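Local coordinates for protein glucose dehydrogenase (Serratia sp. FS14, PDB 7CDY) that belongs to the glucose/sorbosone dehydrogenase family of beta-propeller proteins and carries a bound calcium ion, at residues 25-37 with 48-62. Residues are numbered along the deposited sequence; the frame is centred on the assembly and turned at random.
Sequences GLLITERPGRLRL and IAGVPQVYAEGQGGL
Leu62 packs against one face of the hairpin formed by strands 26-30 and 34-39: its CG lies 3.8 Å from Thr29 CG2, and its CD2 comes within 3.4 Å of Arg34 O. The hairpin belongs to one blade of a beta-propeller, and residues 48-61 belong to the linker that leads from this blade to strand 62-67 of the next, which Leu62 begins. Leu62 reaches across both hairpin strands because its chi1 of -179° sets CG opposite the backbone N. The polar end of Thr29 turns to Leu63 O instead.

The hairpin carries a classic beta bulge, Gly33 and Arg34 both giving their N-H to Glu30 O. Gly33 leaves room for the linker, its CA 3.8 Å from Leu62 CB and also beside Val54 CG2. On the hairpin's other side, the Glu30 carboxylate holds two arginines: Arg34 NE and Arg36 NH1 come to OE2 from the two sides of the carboxylate, which should fix the rotation of the group.

At the far end of the linker, Ile48 CD1 sits 4.0 Å from Leu35 CG and also meets Leu27 CD2, the Leu27 and Ile48 side chains crossing nearly at right angles. Val51 CG2 closes on Leu35 CB. The N-H of Ile48 points almost straight at Leu35 O (N-H...O 174°), while a water links Leu35 N to Ile48 O; another joins Gly33 O to Pro52 O.

Beside Leu62, whose N donates to Arg31 O, the arginine runs along the linker's Glu57-Gly60 type II' turn. A bend at chi3 (58°) lays its guanidinium under Gly58 O, which stands 3.9 Å off the guanidinium plane, centred on the group, and a water accepts from Arg31 NH1 and donates to Gln59 O.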
loop_
_atom_site.group_PDB
_atom_site.type_symbol
_atom_site.label_atom_id
_atom_site.label_comp_id
_atom_site.label_asym_id
_atom_site.label_seq_id
_atom_site.Cartn_x
_atom_site.Cartn_y
_atom_site.Cartn_z
ATOM N N GLY A 25 -12.486 10.827 -13.459
ATOM C CA GLY A 25 -12.087 9.455 -13.655
ATOM C C GLY A 25 -11.160 8.939 -12.573
ATOM O O GLY A 25 -11.056 9.490 -11.470
ATOM N N LEU A 26 -10.469 7.849 -12.914
ATOM C CA LEU A 26 -9.594 7.104 -12.023
ATOM C C LEU A 26 -8.255 6.900 -12.719
ATOM O O LEU A 26 -8.210 6.599 -13.916
ATOM C CB LEU A 26 -10.176 5.703 -11.750
ATOM C CG LEU A 26 -11.445 5.499 -10.914
ATOM C CD1 LEU A 26 -12.681 5.997 -11.642
ATOM C CD2 LEU A 26 -11.609 4.028 -10.570
ATOM N N LEU A 27 -7.162 7.039 -11.972
ATOM C CA LEU A 27 -5.867 6.618 -12.473
ATOM C C LEU A 27 -5.599 5.198 -11.999
ATOM O O LEU A 27 -5.964 4.833 -10.879
ATOM C CB LEU A 27 -4.767 7.552 -11.964
ATOM C CG LEU A 27 -4.782 8.993 -12.495
ATOM C CD1 LEU A 27 -3.807 9.866 -11.726
ATOM C CD2 LEU A 27 -4.472 9.034 -13.980
ATOM N N ILE A 28 -4.959 4.403 -12.858
ATOM C CA ILE A 28 -4.655 3.005 -12.573
ATOM C C ILE A 28 -3.223 2.743 -12.992
ATOM O O ILE A 28 -2.832 3.103 -14.104
ATOM C CB ILE A 28 -5.579 2.052 -13.360
ATOM C CG1 ILE A 28 -7.044 2.343 -13.059
ATOM C CG2 ILE A 28 -5.244 0.592 -13.052
ATOM C CD1 ILE A 28 -8.019 1.440 -13.803
ATOM N N THR A 29 -2.449 2.084 -12.134
ATOM C CA THR A 29 -1.144 1.592 -12.539
ATOM C C THR A 29 -1.234 0.134 -12.963
ATOM O O THR A 29 -1.959 -0.665 -12.362
ATOM C CB THR A 29 -0.105 1.726 -11.421
ATOM O OG1 THR A 29 -0.510 0.928 -10.299
ATOM C CG2 THR A 29 0.045 3.185 -10.998
ATOM N N GLU A 30 -0.482 -0.199 -14.006
ATOM C CA GLU A 30 -0.190 -1.580 -14.365
ATOM C C GLU A 30 1.253 -1.821 -13.946
ATOM O O GLU A 30 2.155 -1.063 -14.341
ATOM C CB GLU A 30 -0.343 -1.791 -15.871
ATOM C CG GLU A 30 -1.773 -1.638 -16.392
ATOM C CD GLU A 30 -1.826 -1.744 -17.901
ATOM O OE1 GLU A 30 -2.149 -2.843 -18.413
ATOM O OE2 GLU A 30 -1.499 -0.762 -18.583
ATOM N N ARG A 31 1.464 -2.844 -13.121
ATOM C CA ARG A 31 2.796 -3.110 -12.579
ATOM C C ARG A 31 3.906 -3.150 -13.622
ATOM O O ARG A 31 5.002 -2.644 -13.327
ATOM C CB ARG A 31 2.787 -4.366 -11.687
ATOM C CG ARG A 31 4.054 -4.530 -10.858
ATOM C CD ARG A 31 3.975 -5.730 -9.909
ATOM N NE ARG A 31 3.736 -6.965 -10.656
ATOM C CZ ARG A 31 3.212 -8.076 -10.150
ATOM N NH1 ARG A 31 2.871 -8.137 -8.868
ATOM N NH2 ARG A 31 3.045 -9.134 -10.930
ATOM N N PRO A 32 3.719 -3.700 -14.829
ATOM C CA PRO A 32 4.817 -3.675 -15.807
ATOM C C PRO A 32 5.356 -2.289 -16.133
ATOM O O PRO A 32 6.464 -2.195 -16.679
ATOM C CB PRO A 32 4.206 -4.352 -17.041
ATOM C CG PRO A 32 3.198 -5.262 -16.483
ATOM C CD PRO A 32 2.612 -4.555 -15.290
ATOM N N GLY A 33 4.609 -1.216 -15.849
ATOM C CA GLY A 33 5.169 0.122 -15.941
ATOM C C GLY A 33 4.331 1.164 -16.653
ATOM O O GLY A 33 4.889 2.125 -17.186
ATOM N N ARG A 34 3.008 1.024 -16.663
ATOM C CA ARG A 34 2.141 1.965 -17.362
ATOM C C ARG A 34 1.125 2.587 -16.414
ATOM O O ARG A 34 0.632 1.936 -15.488
ATOM C CB ARG A 34 1.384 1.283 -18.503
ATOM C CG ARG A 34 2.295 0.701 -19.564
ATOM C CD ARG A 34 1.498 -0.061 -20.613
ATOM N NE ARG A 34 0.871 -1.280 -20.102
ATOM C CZ ARG A 34 1.465 -2.467 -20.050
ATOM N NH1 ARG A 34 2.717 -2.603 -20.450
ATOM N NH2 ARG A 34 0.807 -3.521 -19.581
ATOM N N LEU A 35 0.812 3.860 -16.670
ATOM C CA LEU A 35 -0.229 4.594 -15.964
ATOM C C LEU A 35 -1.353 4.893 -16.950
ATOM O O LEU A 35 -1.095 5.353 -18.065
ATOM C CB LEU A 35 0.327 5.908 -15.407
ATOM C CG LEU A 35 -0.642 6.764 -14.582
ATOM C CD1 LEU A 35 -0.945 6.091 -13.259
ATOM C CD2 LEU A 35 -0.042 8.132 -14.309
ATOM N N ARG A 36 -2.585 4.605 -16.545
ATOM C CA ARG A 36 -3.761 4.784 -17.382
ATOM C C ARG A 36 -4.777 5.648 -16.651
ATOM O O ARG A 36 -4.761 5.758 -15.422
ATOM C CB ARG A 36 -4.429 3.434 -17.724
ATOM C CG ARG A 36 -3.472 2.264 -17.956
ATOM C CD ARG A 36 -2.675 2.447 -19.244
ATOM N NE ARG A 36 -3.509 2.274 -20.429
ATOM C CZ ARG A 36 -3.625 1.135 -21.105
ATOM N NH1 ARG A 36 -2.956 0.058 -20.715
ATOM N NH2 ARG A 36 -4.411 1.075 -22.172
ATOM N N LEU A 37 -5.680 6.255 -17.417
ATOM C CA LEU A 37 -6.829 6.968 -16.871
ATOM C C LEU A 37 -8.090 6.283 -17.379
ATOM O O LEU A 37 -8.274 6.144 -18.593
ATOM C CB LEU A 37 -6.819 8.440 -17.290
ATOM C CG LEU A 37 -7.996 9.303 -16.813
ATOM C CD1 LEU A 37 -8.075 9.391 -15.303
ATOM C CD2 LEU A 37 -7.901 10.702 -17.406
ATOM N N ILE A 48 -0.162 6.858 -20.280
ATOM C CA ILE A 48 0.197 8.255 -20.094
ATOM C C ILE A 48 1.703 8.421 -20.237
ATOM O O ILE A 48 2.491 7.594 -19.761
ATOM C CB ILE A 48 -0.333 8.719 -18.724
ATOM C CG1 ILE A 48 -1.867 8.744 -18.768
ATOM C CG2 ILE A 48 0.259 10.071 -18.312
ATOM C CD1 ILE A 48 -2.540 8.906 -17.416
ATOM N N ALA A 49 2.120 9.485 -20.923
ATOM C CA ALA A 49 3.535 9.748 -21.160
ATOM C C ALA A 49 4.214 10.307 -19.907
ATOM O O ALA A 49 3.566 10.825 -18.996
ATOM C CB ALA A 49 3.704 10.722 -22.332
ATOM N N GLY A 50 5.540 10.174 -19.859
ATOM C CA GLY A 50 6.329 10.790 -18.802
ATOM C C GLY A 50 6.468 9.983 -17.529
ATOM O O GLY A 50 6.998 10.500 -16.539
ATOM N N VAL A 51 5.989 8.748 -17.518
ATOM C CA VAL A 51 6.048 7.873 -16.350
ATOM C C VAL A 51 7.471 7.334 -16.227
ATOM O O VAL A 51 8.090 7.006 -17.250
ATOM C CB VAL A 51 5.008 6.749 -16.504
ATOM C CG1 VAL A 51 5.135 5.684 -15.428
ATOM C CG2 VAL A 51 3.601 7.339 -16.523
ATOM N N PRO A 52 8.027 7.211 -15.021
ATOM C CA PRO A 52 9.392 6.680 -14.892
ATOM C C PRO A 52 9.479 5.245 -15.391
ATOM O O PRO A 52 8.517 4.481 -15.317
ATOM C CB PRO A 52 9.649 6.746 -13.381
ATOM C CG PRO A 52 8.273 6.686 -12.766
ATOM C CD PRO A 52 7.449 7.535 -13.706
ATOM N N GLN A 53 10.649 4.884 -15.907
ATOM C CA GLN A 53 10.951 3.475 -16.114
ATOM C C GLN A 53 11.137 2.800 -14.759
ATOM O O GLN A 53 11.473 3.444 -13.759
ATOM C CB GLN A 53 12.209 3.326 -16.965
ATOM C CG GLN A 53 12.061 3.942 -18.352
ATOM C CD GLN A 53 13.279 3.687 -19.217
ATOM O OE1 GLN A 53 14.251 4.439 -19.178
ATOM N NE2 GLN A 53 13.234 2.624 -19.999
ATOM N N VAL A 54 10.876 1.490 -14.714
ATOM C CA VAL A 54 10.782 0.773 -13.451
ATOM C C VAL A 54 11.592 -0.517 -13.523
ATOM O O VAL A 54 12.004 -0.969 -14.591
ATOM C CB VAL A 54 9.318 0.487 -13.052
ATOM C CG1 VAL A 54 8.504 1.788 -12.970
ATOM C CG2 VAL A 54 8.695 -0.490 -14.033
ATOM N N TYR A 55 11.780 -1.128 -12.358
ATOM C CA TYR A 55 12.333 -2.473 -12.243
ATOM C C TYR A 55 11.141 -3.421 -12.240
ATOM O O TYR A 55 10.518 -3.661 -11.201
ATOM C CB TYR A 55 13.144 -2.559 -10.956
ATOM C CG TYR A 55 13.832 -3.866 -10.654
ATOM C CD1 TYR A 55 15.065 -4.172 -11.211
ATOM C CD2 TYR A 55 13.272 -4.768 -9.754
ATOM C CE1 TYR A 55 15.711 -5.361 -10.899
ATOM C CE2 TYR A 55 13.912 -5.948 -9.436
ATOM C CZ TYR A 55 15.120 -6.235 -10.014
ATOM O OH TYR A 55 15.742 -7.419 -9.683
ATOM N N ALA A 56 10.803 -3.937 -13.415
ATOM C CA ALA A 56 9.597 -4.746 -13.591
ATOM C C ALA A 56 9.936 -6.231 -13.519
ATOM O O ALA A 56 9.741 -6.992 -14.475
ATOM C CB ALA A 56 8.926 -4.390 -14.914
ATOM N N GLU A 57 10.430 -6.635 -12.365
ATOM C CA GLU A 57 10.814 -8.040 -12.108
ATOM C C GLU A 57 10.152 -8.497 -10.803
ATOM O O GLU A 57 10.045 -7.714 -9.887
ATOM C CB GLU A 57 12.324 -8.176 -11.913
ATOM C CG GLU A 57 13.160 -7.823 -13.133
ATOM C CD GLU A 57 13.304 -8.887 -14.213
ATOM O OE1 GLU A 57 12.366 -9.617 -14.407
ATOM O OE2 GLU A 57 14.311 -8.924 -14.842
ATOM N N GLY A 58 9.694 -9.753 -10.767
ATOM C CA GLY A 58 9.055 -10.300 -9.555
ATOM C C GLY A 58 7.830 -9.501 -9.127
ATOM O O GLY A 58 6.909 -9.406 -9.892
ATOM N N GLN A 59 7.845 -9.023 -7.883
ATOM C CA GLN A 59 6.742 -8.198 -7.323
ATOM C C GLN A 59 6.992 -6.712 -7.612
ATOM O O GLN A 59 6.191 -5.915 -7.178
ATOM C CB GLN A 59 6.646 -8.341 -5.793
ATOM C CG GLN A 59 6.936 -9.714 -5.179
ATOM C CD GLN A 59 6.757 -9.811 -3.671
ATOM O OE1 GLN A 59 7.149 -8.948 -2.899
ATOM N NE2 GLN A 59 6.155 -10.903 -3.232
ATOM N N GLY A 60 8.076 -6.346 -8.298
ATOM C CA GLY A 60 8.345 -4.945 -8.516
ATOM C C GLY A 60 7.797 -4.414 -9.824
ATOM O O GLY A 60 7.476 -5.151 -10.754
ATOM N N GLY A 61 7.714 -3.094 -9.891
ATOM C CA GLY A 61 7.361 -2.393 -11.110
ATOM C C GLY A 61 6.801 -1.034 -10.760
ATOM O O GLY A 61 7.284 -0.385 -9.824
ATOM N N LEU A 62 5.776 -0.596 -11.482
ATOM C CA LEU A 62 5.078 0.625 -11.119
ATOM C C LEU A 62 4.024 0.254 -10.091
ATOM O O LEU A 62 3.220 -0.659 -10.328
ATOM C CB LEU A 62 4.432 1.271 -12.348
ATOM C CG LEU A 62 3.687 2.580 -12.086
ATOM C CD1 LEU A 62 4.647 3.647 -11.569
ATOM C CD2 LEU A 62 3.018 3.055 -13.369
HETATM O O HOH W 1 3.584 -6.554 -6.487
HETATM O O HOH W 2 7.665 2.485 -17.048
HETATM O O HOH W 3 2.258 4.928 -18.897
#